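Side-chain contacts in putative mandelate racemase (Zymomonas mobilis, PDB 2OX4), which binds magnesium in an enolase-type barrel and probably acts as a lyase, possibly a dehydratase, of the mandelate racemase family: residues C[265-270]-C[315-320]; C[295-300]-C[325-330]. All blocks are in the same frame, centred on the assembly; numbering follows the deposited sequence.

Contact 1: C[265-270]-C[315-320]; sequences SGERIY and QAHVAG. With MG (magnesium ion), chain O.
Glu267 and His317 meet across the mouth of the enolase-superfamily barrel, one in the loop just after strand 263-265 and the other in the loop after strand 313-314, where the magnesium ion sits. Glu267 is the second residue of the type I turn from Gly266 to Ile269, and its CB lies over one face of the His317 imidazole, 3.6 Å from the ring centroid and 15° off the normal: a CH-pi contact. CG is set between the backbone N and the carbonyl carbon (chi1 70°), and from there the chain runs extended past the ring. CD then draws level with the far rim, 3.6 Å from His317 NE2. At the tip the two oxygens divide the work. OE1 binds magnesium at 2.1 Å, beside Glu215 and Glu241, which also bind the ion, and three waters complete its shell. OE2 accepts a hydrogen bond from water 1, itself a magnesium ligand, and is also hydrogen-bonded to Tyr44 OH, so both carboxylate oxygens are engaged, which limits the rotation of the group. The carboxylate is turned 42° from the imidazole plane; although OE2 comes within 3.4 Å of His317 NE2, the angle is too poor for a hydrogen bond. The ring is held instead through ND1, bonded to Asp290 OD2, a His-Asp dyad whose histidine acts as a general base in mandelate racemase, a role possible here but unproven. With an alanine in place of His317, Asp290 would probably lose its imidazole mate and the Glu267 methylene the face it rests on, leaving the metal-binding chain more room to shift. With CG anti to the backbone N, the His317 ring presents its edge to water 3, which lies in the ring plane and binds magnesium at 2.1 Å.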
loop_
_atom_site.group_PDB
_atom_site.type_symbol
_atom_site.label_atom_id
_atom_site.label_comp_id
_atom_site.label_asym_id
_atom_site.label_seq_id
_atom_site.Cartn_x
_atom_site.Cartn_y
_atom_site.Cartn_z
ATOM N N SER C 265 -16.220 11.722 15.665
ATOM C CA SER C 265 -15.155 11.978 16.635
ATOM C C SER C 265 -14.611 13.385 16.441
ATOM O O SER C 265 -14.690 13.932 15.351
ATOM C CB SER C 265 -14.002 10.997 16.438
ATOM O OG SER C 265 -13.102 11.089 17.529
ATOM N N GLY C 266 -14.046 13.964 17.496
ATOM C CA GLY C 266 -13.328 15.204 17.301
ATOM C C GLY C 266 -12.982 15.984 18.535
ATOM O O GLY C 266 -12.101 16.823 18.478
ATOM N N GLU C 267 -13.692 15.757 19.642
ATOM C CA GLU C 267 -13.437 16.582 20.821
ATOM C C GLU C 267 -12.061 16.309 21.411
ATOM O O GLU C 267 -11.524 17.147 22.125
ATOM C CB GLU C 267 -14.522 16.410 21.884
ATOM C CG GLU C 267 -14.518 15.052 22.571
ATOM C CD GLU C 267 -15.807 14.823 23.313
ATOM O OE1 GLU C 267 -16.799 14.439 22.657
ATOM O OE2 GLU C 267 -15.830 15.049 24.540
ATOM N N ARG C 268 -11.486 15.142 21.102
ATOM C CA ARG C 268 -10.113 14.854 21.525
ATOM C C ARG C 268 -9.136 14.727 20.339
ATOM O O ARG C 268 -8.168 13.957 20.374
ATOM C CB ARG C 268 -10.096 13.621 22.437
ATOM C CG ARG C 268 -10.538 13.947 23.864
ATOM C CD ARG C 268 -10.517 12.715 24.749
ATOM N NE ARG C 268 -11.685 11.869 24.503
ATOM C CZ ARG C 268 -12.111 10.933 25.340
ATOM N NH1 ARG C 268 -11.454 10.715 26.481
ATOM N NH2 ARG C 268 -13.195 10.228 25.038
ATOM N N ILE C 269 -9.420 15.484 19.276
ATOM C CA ILE C 269 -8.536 15.566 18.102
ATOM C C ILE C 269 -8.346 17.061 17.822
ATOM O O ILE C 269 -9.314 17.826 17.821
ATOM C CB ILE C 269 -9.170 14.874 16.852
ATOM C CG1 ILE C 269 -9.574 13.410 17.149
ATOM C CG2 ILE C 269 -8.222 14.936 15.664
ATOM C CD1 ILE C 269 -10.410 12.718 16.051
ATOM N N TYR C 270 -7.102 17.483 17.610
ATOM C CA TYR C 270 -6.798 18.921 17.615
ATOM C C TYR C 270 -6.001 19.310 16.387
ATOM O O TYR C 270 -5.037 18.626 16.031
ATOM C CB TYR C 270 -6.029 19.325 18.885
ATOM C CG TYR C 270 -6.494 18.569 20.097
ATOM C CD1 TYR C 270 -7.742 18.833 20.662
ATOM C CD2 TYR C 270 -5.707 17.554 20.657
ATOM C CE1 TYR C 270 -8.183 18.127 21.781
ATOM C CE2 TYR C 270 -6.137 16.841 21.775
ATOM C CZ TYR C 270 -7.378 17.141 22.327
ATOM O OH TYR C 270 -7.813 16.435 23.423
ATOM N N GLN C 315 -20.075 18.696 13.162
ATOM C CA GLN C 315 -20.855 19.175 14.314
ATOM C C GLN C 315 -19.851 19.649 15.354
ATOM O O GLN C 315 -19.130 18.832 15.904
ATOM C CB GLN C 315 -21.687 18.010 14.905
ATOM C CG GLN C 315 -22.280 18.301 16.323
ATOM C CD GLN C 315 -21.836 17.295 17.371
ATOM O OE1 GLN C 315 -22.212 16.121 17.327
ATOM N NE2 GLN C 315 -21.030 17.751 18.321
ATOM N N ALA C 316 -19.799 20.950 15.634
ATOM C CA ALA C 316 -18.879 21.435 16.653
ATOM C C ALA C 316 -19.183 20.710 17.962
ATOM O O ALA C 316 -20.346 20.541 18.332
ATOM C CB ALA C 316 -18.989 22.930 16.837
ATOM N N HIS C 317 -18.141 20.274 18.650
ATOM C CA HIS C 317 -18.302 19.854 20.036
ATOM C C HIS C 317 -18.504 21.086 20.896
ATOM O O HIS C 317 -17.689 22.017 20.865
ATOM C CB HIS C 317 -17.085 19.082 20.521
ATOM C CG HIS C 317 -17.132 18.751 21.976
ATOM N ND1 HIS C 317 -16.469 19.498 22.927
ATOM C CD2 HIS C 317 -17.764 17.759 22.647
ATOM C CE1 HIS C 317 -16.695 18.981 24.122
ATOM N NE2 HIS C 317 -17.477 17.926 23.980
ATOM N N VAL C 318 -19.593 21.092 21.661
ATOM C CA VAL C 318 -19.919 22.249 22.496
ATOM C C VAL C 318 -20.274 21.769 23.896
ATOM O O VAL C 318 -21.262 21.049 24.081
ATOM C CB VAL C 318 -21.111 23.061 21.918
ATOM C CG1 VAL C 318 -21.353 24.321 22.760
ATOM C CG2 VAL C 318 -20.832 23.457 20.473
ATOM N N ALA C 319 -19.461 22.160 24.873
ATOM C CA ALA C 319 -19.611 21.655 26.247
ATOM C C ALA C 319 -18.903 22.538 27.252
ATOM O O ALA C 319 -18.101 22.054 28.060
ATOM C CB ALA C 319 -19.114 20.206 26.366
ATOM N N GLY C 320 -19.197 23.835 27.201
ATOM C CA GLY C 320 -18.791 24.751 28.269
ATOM C C GLY C 320 -19.792 25.882 28.418
ATOM O O GLY C 320 -21.008 25.654 28.361
HETATM MG MG MG O . -18.610 13.532 23.264
HETATM O O HOH W 1 -18.168 14.151 25.501
HETATM O O HOH W 2 -17.333 11.775 23.689
HETATM O O HOH W 3 -19.823 15.234 23.405
#

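Contact 2: C[295-300]-C[325-330]; sequences GGFTEF and EAASLH
Two neighbouring helices on the outside of the TIM-like barrel, 296-309 and 322-333, pack here through Phe297, which reaches from near the start of one to the middle of the other. Phe297 CG stands anti to its carbonyl carbon, beside the backbone N (chi1 -73°), and this brings the far end of the ring across to the second helix. The approach is made by CE2 and CZ. CE2 comes to 3.2 Å from Ala327 O, which lies at the ring edge, near its plane, so that the weakly positive rim of the phenyl group faces a backbone oxygen. CZ meets the methyl CB of Ala327 at 3.7 Å. The small alanine, its CB directed toward helix 296-309, lets the ring come close to the backbone of helix 322-333. Helix 89-110 of the same chain closes over the pair, with Ile100 touching both Phe297 and Ala327 and the Trp103 ring set edge-to-face against Phe297. Leu291 of the short helix 291-294 also touches both residues. No other protein chain of the assembly touches either segment, and the whole contact is buried within one subunit. Three residues on from Ala327, the His330 imidazole is held elsewhere: NE2 bonds Ile375 O and ND1 the backbone N of Tyr115. Its CB flanks the same corner of the phenyl ring, His330 CB lying 4.1 Å from Phe297 CE2.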
loop_
_atom_site.group_PDB
_atom_site.type_symbol
_atom_site.label_atom_id
_atom_site.label_comp_id
_atom_site.label_asym_id
_atom_site.label_seq_id
_atom_site.Cartn_x
_atom_site.Cartn_y
_atom_site.Cartn_z
ATOM N N GLY C 295 -8.146 24.728 17.803
ATOM C CA GLY C 295 -7.327 25.848 17.327
ATOM C C GLY C 295 -8.110 27.129 17.045
ATOM O O GLY C 295 -7.616 28.016 16.351
ATOM N N GLY C 296 -9.333 27.240 17.579
ATOM C CA GLY C 296 -10.096 28.493 17.438
ATOM C C GLY C 296 -10.862 28.547 16.132
ATOM O O GLY C 296 -10.874 27.565 15.367
ATOM N N PHE C 297 -11.503 29.685 15.860
ATOM C CA PHE C 297 -12.173 29.905 14.561
ATOM C C PHE C 297 -11.240 29.646 13.370
ATOM O O PHE C 297 -11.648 29.064 12.370
ATOM C CB PHE C 297 -12.665 31.347 14.438
ATOM C CG PHE C 297 -13.871 31.669 15.285
ATOM C CD1 PHE C 297 -13.778 32.617 16.303
ATOM C CD2 PHE C 297 -15.101 31.080 15.021
ATOM C CE1 PHE C 297 -14.886 32.957 17.067
ATOM C CE2 PHE C 297 -16.220 31.408 15.793
ATOM C CZ PHE C 297 -16.106 32.346 16.812
ATOM N N THR C 298 -10.001 30.113 13.493
ATOM C CA THR C 298 -9.025 30.054 12.395
ATOM C C THR C 298 -8.807 28.602 11.961
ATOM O O THR C 298 -8.873 28.263 10.763
ATOM C CB THR C 298 -7.700 30.722 12.827
ATOM O OG1 THR C 298 -7.940 32.112 13.069
ATOM C CG2 THR C 298 -6.618 30.585 11.741
ATOM N N GLU C 299 -8.590 27.738 12.942
ATOM C CA GLU C 299 -8.275 26.341 12.652
ATOM C C GLU C 299 -9.521 25.498 12.408
ATOM O O GLU C 299 -9.504 24.600 11.567
ATOM C CB GLU C 299 -7.413 25.740 13.767
ATOM C CG GLU C 299 -6.737 24.410 13.392
ATOM C CD GLU C 299 -5.524 24.573 12.493
ATOM O OE1 GLU C 299 -5.222 25.697 12.046
ATOM O OE2 GLU C 299 -4.845 23.551 12.239
ATOM N N PHE C 300 -10.600 25.772 13.140
ATOM C CA PHE C 300 -11.893 25.101 12.888
ATOM C C PHE C 300 -12.248 25.189 11.406
ATOM O O PHE C 300 -12.631 24.195 10.790
ATOM C CB PHE C 300 -13.007 25.771 13.684
ATOM C CG PHE C 300 -14.360 25.115 13.537
ATOM C CD1 PHE C 300 -14.815 24.220 14.509
ATOM C CD2 PHE C 300 -15.208 25.431 12.469
ATOM C CE1 PHE C 300 -16.079 23.636 14.411
ATOM C CE2 PHE C 300 -16.469 24.820 12.348
ATOM C CZ PHE C 300 -16.901 23.932 13.322
ATOM N N GLU C 325 -20.574 28.442 23.453
ATOM C CA GLU C 325 -21.756 28.146 22.639
ATOM C C GLU C 325 -22.034 29.202 21.570
ATOM O O GLU C 325 -22.256 28.852 20.395
ATOM C CB GLU C 325 -23.008 27.814 23.459
ATOM C CG GLU C 325 -24.120 27.220 22.546
ATOM C CD GLU C 325 -24.998 26.149 23.203
ATOM O OE1 GLU C 325 -25.380 26.332 24.380
ATOM O OE2 GLU C 325 -25.337 25.140 22.526
ATOM N N ALA C 326 -21.994 30.479 21.960
ATOM C CA ALA C 326 -22.178 31.570 21.010
ATOM C C ALA C 326 -21.147 31.489 19.882
ATOM O O ALA C 326 -21.497 31.626 18.710
ATOM C CB ALA C 326 -22.087 32.928 21.712
ATOM N N ALA C 327 -19.886 31.261 20.243
ATOM C CA ALA C 327 -18.816 31.177 19.248
ATOM C C ALA C 327 -19.110 30.062 18.247
ATOM O O ALA C 327 -18.980 30.262 17.040
ATOM C CB ALA C 327 -17.467 30.961 19.920
ATOM N N SER C 328 -19.555 28.906 18.751
ATOM C CA SER C 328 -19.807 27.743 17.889
ATOM C C SER C 328 -20.869 27.997 16.814
ATOM O O SER C 328 -20.793 27.451 15.725
ATOM C CB SER C 328 -20.167 26.510 18.721
ATOM O OG SER C 328 -21.467 26.627 19.287
ATOM N N LEU C 329 -21.859 28.830 17.124
ATOM C CA LEU C 329 -22.928 29.111 16.173
ATOM C C LEU C 329 -22.406 29.882 14.964
ATOM O O LEU C 329 -22.847 29.661 13.835
ATOM C CB LEU C 329 -24.050 29.894 16.878
ATOM C CG LEU C 329 -24.662 29.160 18.077
ATOM C CD1 LEU C 329 -25.585 30.094 18.860
ATOM C CD2 LEU C 329 -25.404 27.906 17.634
ATOM N N HIS C 330 -21.469 30.797 15.209
ATOM C CA HIS C 330 -20.820 31.538 14.123
ATOM C C HIS C 330 -20.016 30.610 13.220
ATOM O O HIS C 330 -20.152 30.671 11.995
ATOM C CB HIS C 330 -19.927 32.638 14.677
ATOM C CG HIS C 330 -20.689 33.742 15.344
ATOM N ND1 HIS C 330 -21.209 34.813 14.648
ATOM C CD2 HIS C 330 -21.037 33.929 16.640
ATOM C CE1 HIS C 330 -21.833 35.621 15.491
ATOM N NE2 HIS C 330 -21.741 35.108 16.707
#

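From the N-terminal side, the chain leaves strand 263-265 through 265-270, passes helix 271-280 and strand 286-287, and enters helix 296-309 at 295-300. It then follows strand 313-314 to 315-320, where contact 1 closes its loop, and continues into helix 322-333, where 325-330 closes contact 2. The segments alternate, so the two loops cross. Contact 1 ties the loops that follow two barrel strands at the metal site; contact 2 ties two of the surrounding helices. They meet through loop 315-320: Val318 CG2 lies 3.4 Å from Ser328 OG, and Ala316 CB packs 3.9 Å from Phe300 CE1, joining the barrel mouth to its helical layer.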